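PDB 6S5X: group B streptococcal R4 surface protein from Streptococcus agalactiae, which is a cell-wall-anchored surface protein implicated in infection, here represented by its most N-terminal Rib domain, which has an immunoglobulin-like fold. Local coordinates for residues Q17-G22 / V75-V80; A44-V49 / P58-V63. All blocks are in the same frame, centred on the assembly; numbering follows the deposited sequence.

Interaction 1: residues Q17-G22 / V75-V80; sequences QQVNVG and VTVKVV
The carbonyl O of Lys78 takes the backbone N of Val19 at 2.8 Å, and the CA-H of Gln18 also points at it. A second bond of 2.8 Å runs the other way, from Lys78 N to Gln17 O. Val80 N then donates to Val19 O. Val21 N donates to Val80 O at 3.0 Å, just after strand 17-20 ends. At the start, Gln17 N to Thr76 O is long and weak. The pattern is that of two parallel strands: 17-20 forms an edge of the mixed sheet of the Rib domain, beside strand 70-80.

On one face CG2 of Val19 sits 4.0 Å from Val79 CG2 and equally near Val77 CG1. Gln17 lies alongside Val77, and its NE2 is hydrogen-bonded to Ser30 OG and Lys26 O. On the other face Gln18 and Lys78 run side by side, both extended. The CD and CG of Gln18 rest on Val80 CG1, crossing that valine at about a right angle. The rotation of Val80 (chi1 -58°) that turns CG1 to Gln18 places CG2 beside Asn20 OD1, at 3.3 Å. Beyond the strand, Val21 CG2 meets Val79 CG1 at 3.8 Å.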
loop_
_atom_site.group_PDB
_atom_site.type_symbol
_atom_site.label_atom_id
_atom_site.label_comp_id
_atom_site.label_asym_id
_atom_site.label_seq_id
_atom_site.Cartn_x
_atom_site.Cartn_y
_atom_site.Cartn_z
ATOM N N GLN A 17 -6.132 0.987 7.475
ATOM C CA GLN A 17 -6.131 -0.140 8.388
ATOM C C GLN A 17 -5.847 0.377 9.784
ATOM O O GLN A 17 -5.345 1.489 9.974
ATOM C CB GLN A 17 -5.140 -1.251 7.938
ATOM C CG GLN A 17 -3.677 -0.912 7.822
ATOM C CD GLN A 17 -2.806 -2.181 7.603
ATOM O OE1 GLN A 17 -2.846 -3.134 8.382
ATOM N NE2 GLN A 17 -2.035 -2.178 6.532
ATOM N N GLN A 18 -6.288 -0.417 10.755
ATOM C CA GLN A 18 -6.137 -0.099 12.167
ATOM C C GLN A 18 -5.302 -1.196 12.793
ATOM O O GLN A 18 -5.532 -2.388 12.529
ATOM C CB GLN A 18 -7.490 0.015 12.846
ATOM C CG GLN A 18 -7.365 0.356 14.320
ATOM C CD GLN A 18 -8.698 0.433 14.998
ATOM O OE1 GLN A 18 -9.519 1.276 14.662
ATOM N NE2 GLN A 18 -8.927 -0.459 15.960
ATOM N N VAL A 19 -4.322 -0.797 13.606
ATOM C CA VAL A 19 -3.479 -1.749 14.310
ATOM C C VAL A 19 -3.275 -1.252 15.736
ATOM O O VAL A 19 -3.496 -0.081 16.048
ATOM C CB VAL A 19 -2.108 -1.991 13.637
ATOM C CG1 VAL A 19 -2.284 -2.456 12.173
ATOM C CG2 VAL A 19 -1.226 -0.744 13.697
ATOM N N ASN A 20 -2.820 -2.163 16.593
ATOM C CA ASN A 20 -2.484 -1.813 17.962
ATOM C C ASN A 20 -1.042 -1.334 18.041
ATOM O O ASN A 20 -0.193 -1.654 17.198
ATOM C CB ASN A 20 -2.690 -3.008 18.883
ATOM C CG ASN A 20 -4.135 -3.436 18.952
ATOM O OD1 ASN A 20 -5.037 -2.611 18.921
ATOM N ND2 ASN A 20 -4.358 -4.741 18.973
ATOM N N VAL A 21 -0.771 -0.541 19.076
ATOM C CA VAL A 21 0.593 -0.104 19.334
ATOM C C VAL A 21 1.532 -1.297 19.284
ATOM O O VAL A 21 1.247 -2.350 19.864
ATOM C CB VAL A 21 0.705 0.595 20.701
ATOM C CG1 VAL A 21 2.158 0.800 21.064
ATOM C CG2 VAL A 21 -0.012 1.955 20.664
ATOM N N GLY A 22 2.657 -1.134 18.599
ATOM C CA GLY A 22 3.666 -2.158 18.515
ATOM C C GLY A 22 3.496 -3.159 17.386
ATOM O O GLY A 22 4.456 -3.852 17.054
ATOM N N VAL A 75 -2.139 6.325 2.063
ATOM C CA VAL A 75 -3.050 5.692 3.010
ATOM C C VAL A 75 -2.769 6.193 4.423
ATOM O O VAL A 75 -1.825 6.935 4.680
ATOM C CB VAL A 75 -2.960 4.146 2.990
ATOM C CG1 VAL A 75 -3.173 3.621 1.579
ATOM C CG2 VAL A 75 -1.638 3.678 3.525
ATOM N N THR A 76 -3.626 5.769 5.339
ATOM C CA THR A 76 -3.508 6.059 6.758
ATOM C C THR A 76 -3.469 4.741 7.517
ATOM O O THR A 76 -4.305 3.869 7.284
ATOM C CB THR A 76 -4.699 6.876 7.261
ATOM O OG1 THR A 76 -4.771 8.123 6.568
ATOM C CG2 THR A 76 -4.530 7.144 8.747
ATOM N N VAL A 77 -2.514 4.598 8.429
ATOM C CA VAL A 77 -2.524 3.486 9.366
ATOM C C VAL A 77 -2.899 4.047 10.724
ATOM O O VAL A 77 -2.140 4.838 11.300
ATOM C CB VAL A 77 -1.177 2.772 9.421
ATOM C CG1 VAL A 77 -1.213 1.692 10.463
ATOM C CG2 VAL A 77 -0.867 2.143 8.067
ATOM N N LYS A 78 -4.060 3.648 11.243
ATOM C CA LYS A 78 -4.509 4.127 12.547
ATOM C C LYS A 78 -3.966 3.192 13.621
ATOM O O LYS A 78 -4.185 1.978 13.558
ATOM C CB LYS A 78 -6.031 4.207 12.612
ATOM C CG LYS A 78 -6.561 4.769 13.951
ATOM C CD LYS A 78 -8.094 4.792 14.016
ATOM C CE LYS A 78 -8.572 5.346 15.354
ATOM N NZ LYS A 78 -10.056 5.292 15.499
ATOM N N VAL A 79 -3.203 3.743 14.559
ATOM C CA VAL A 79 -2.617 2.977 15.657
ATOM C C VAL A 79 -3.386 3.316 16.919
ATOM O O VAL A 79 -3.557 4.495 17.251
ATOM C CB VAL A 79 -1.120 3.271 15.838
ATOM C CG1 VAL A 79 -0.549 2.374 16.929
ATOM C CG2 VAL A 79 -0.400 3.075 14.505
ATOM N N VAL A 80 -3.872 2.297 17.603
ATOM C CA VAL A 80 -4.643 2.496 18.824
ATOM C C VAL A 80 -3.941 1.802 19.982
ATOM O O VAL A 80 -3.322 0.747 19.823
ATOM C CB VAL A 80 -6.096 1.974 18.688
ATOM C CG1 VAL A 80 -6.810 2.652 17.527
ATOM C CG2 VAL A 80 -6.102 0.477 18.494
#

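Interaction 2: residues A44-V49 / P58-V63; sequences AFETPV and PAKVVV
With chi1 at -74°, Phe45 turns its CG away from its own carbonyl carbon, and chi2 of -62° sets the ring so as to bring CD1 and CE1 close to residues 58-63. CD1 lies 4.0 Å from Ala59 CB, and CE1 lies 3.9 Å from Val61 CG2. Both approaches are oblique to the ring. Val49 comes back over one face, its CG2 above the ring centre, 3.9 Å from the plane. The same methyl group touches Ala59 CB, so Phe45, Val49 and Ala59 form one apolar cluster.

Away from the ring, Glu46 and Lys60 lie side by side. The OE1 of Glu46 is 3.5 Å from the CD of Lys60, but it stays 5.5 Å from NZ of Lys60, too far for a salt bridge. Lys60 bends at chi3 and chi4, and its NZ forms a salt bridge with Asp74 instead. Glu46 CB also touches Val62 CG2.

Ala44 and Val62 exchange two backbone bonds. Val62 N to Ala44 O is 2.8 Å. Glu46 N donates to Lys60 O at 2.8 Å. The chains then part, and a water bridges the gap by accepting from Lys60 N at 2.9 Å and, more distantly, from Thr47 N. The arrangement is that of an antiparallel beta hairpin, strands 42-45 and 55-64, at one edge of the sheet of the immunoglobulin-like Rib domain.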
loop_
_atom_site.group_PDB
_atom_site.type_symbol
_atom_site.label_atom_id
_atom_site.label_comp_id
_atom_site.label_asym_id
_atom_site.label_seq_id
_atom_site.Cartn_x
_atom_site.Cartn_y
_atom_site.Cartn_z
ATOM N N ALA A 44 4.639 -2.546 -1.175
ATOM C CA ALA A 44 5.502 -2.289 -0.040
ATOM C C ALA A 44 5.220 -0.905 0.491
ATOM O O ALA A 44 4.871 0.005 -0.267
ATOM C CB ALA A 44 6.978 -2.412 -0.438
ATOM N N PHE A 45 5.410 -0.728 1.793
ATOM C CA PHE A 45 5.386 0.633 2.309
ATOM C C PHE A 45 6.629 1.376 1.834
ATOM O O PHE A 45 7.714 0.811 1.754
ATOM C CB PHE A 45 5.319 0.651 3.832
ATOM C CG PHE A 45 3.979 0.281 4.372
ATOM C CD1 PHE A 45 2.869 1.044 4.096
ATOM C CD2 PHE A 45 3.838 -0.845 5.143
ATOM C CE1 PHE A 45 1.628 0.711 4.596
ATOM C CE2 PHE A 45 2.601 -1.185 5.668
ATOM C CZ PHE A 45 1.496 -0.411 5.377
ATOM N N GLU A 46 6.469 2.649 1.480
ATOM C CA GLU A 46 7.641 3.406 1.059
ATOM C C GLU A 46 8.639 3.509 2.202
ATOM O O GLU A 46 9.860 3.467 1.999
ATOM C CB GLU A 46 7.233 4.786 0.569
ATOM C CG GLU A 46 8.396 5.547 -0.038
ATOM C CD GLU A 46 7.990 6.892 -0.607
ATOM O OE1 GLU A 46 7.507 7.742 0.164
ATOM O OE2 GLU A 46 8.155 7.094 -1.830
ATOM N N THR A 47 8.126 3.696 3.415
ATOM C CA THR A 47 8.901 3.855 4.628
ATOM C C THR A 47 8.241 3.044 5.732
ATOM O O THR A 47 7.012 2.945 5.765
ATOM C CB THR A 47 8.921 5.342 5.000
ATOM O OG1 THR A 47 9.594 6.057 3.958
ATOM C CG2 THR A 47 9.624 5.535 6.297
ATOM N N PRO A 48 9.008 2.437 6.635
ATOM C CA PRO A 48 8.389 1.742 7.764
ATOM C C PRO A 48 7.418 2.622 8.542
ATOM O O PRO A 48 7.625 3.825 8.711
ATOM C CB PRO A 48 9.597 1.335 8.612
ATOM C CG PRO A 48 10.730 1.233 7.629
ATOM C CD PRO A 48 10.481 2.337 6.666
ATOM N N VAL A 49 6.335 2.017 8.981
ATOM C CA VAL A 49 5.294 2.729 9.715
ATOM C C VAL A 49 5.632 2.735 11.196
ATOM O O VAL A 49 6.007 1.708 11.755
ATOM C CB VAL A 49 3.933 2.076 9.482
ATOM C CG1 VAL A 49 2.884 2.798 10.294
ATOM C CG2 VAL A 49 3.645 2.100 7.983
ATOM N N PRO A 58 0.279 8.716 8.447
ATOM C CA PRO A 58 0.235 8.663 6.985
ATOM C C PRO A 58 1.330 7.766 6.469
ATOM O O PRO A 58 2.431 7.718 7.030
ATOM C CB PRO A 58 0.450 10.112 6.555
ATOM C CG PRO A 58 1.223 10.729 7.698
ATOM C CD PRO A 58 0.757 10.021 8.943
ATOM N N ALA A 59 1.013 7.047 5.393
ATOM C CA ALA A 59 1.941 6.114 4.789
ATOM C C ALA A 59 1.705 6.106 3.292
ATOM O O ALA A 59 0.667 6.563 2.811
ATOM C CB ALA A 59 1.773 4.713 5.364
ATOM N N LYS A 60 2.675 5.568 2.553
ATOM C CA LYS A 60 2.537 5.422 1.108
ATOM C C LYS A 60 2.819 3.977 0.736
ATOM O O LYS A 60 3.823 3.408 1.184
ATOM C CB LYS A 60 3.490 6.361 0.355
ATOM C CG LYS A 60 3.235 7.853 0.561
ATOM C CD LYS A 60 4.210 8.683 -0.268
ATOM C CE LYS A 60 4.013 8.479 -1.768
ATOM N NZ LYS A 60 2.663 8.928 -2.233
ATOM N N VAL A 61 1.937 3.370 -0.054
ATOM C CA VAL A 61 2.171 2.028 -0.581
ATOM C C VAL A 61 2.670 2.173 -2.019
ATOM O O VAL A 61 2.031 2.836 -2.846
ATOM C CB VAL A 61 0.913 1.153 -0.514
ATOM C CG1 VAL A 61 1.185 -0.199 -1.106
ATOM C CG2 VAL A 61 0.434 1.005 0.920
ATOM N N VAL A 62 3.829 1.592 -2.285
ATOM C CA VAL A 62 4.397 1.519 -3.625
ATOM C C VAL A 62 3.998 0.185 -4.240
ATOM O O VAL A 62 4.287 -0.883 -3.691
ATOM C CB VAL A 62 5.922 1.679 -3.603
ATOM C CG1 VAL A 62 6.454 1.611 -5.017
ATOM C CG2 VAL A 62 6.299 2.987 -2.978
ATOM N N VAL A 63 3.321 0.265 -5.366
ATOM C CA VAL A 63 2.800 -0.875 -6.109
ATOM C C VAL A 63 3.684 -1.030 -7.334
ATOM O O VAL A 63 3.744 -0.126 -8.174
ATOM C CB VAL A 63 1.338 -0.653 -6.514
ATOM C CG1 VAL A 63 0.784 -1.859 -7.282
ATOM C CG2 VAL A 63 0.490 -0.332 -5.322
HETATM O O HOH W 1 5.217 5.121 3.763
#

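Overall arrangement
Both contacts belong to one mixed sheet, in which the strand order is 17-20, 70-80, 55-64, 42-45. Interaction 1 joins the first pair and interaction 2 the last pair, so each binds one outermost strand to the central antiparallel pair. Their centres are 13 Å apart. Both segments of interaction 2 fall in the 52 residues that separate the two segments of interaction 1. The two meet in the middle: Val75 N probably bonds to Ala59 O, Val75 packs on Val61, and Val77 on Val49. Gln17 NE2 also packs near Phe45 CZ. Together they attach both outermost strands of the sheet to its central pair in this small, helix-free Rib domain.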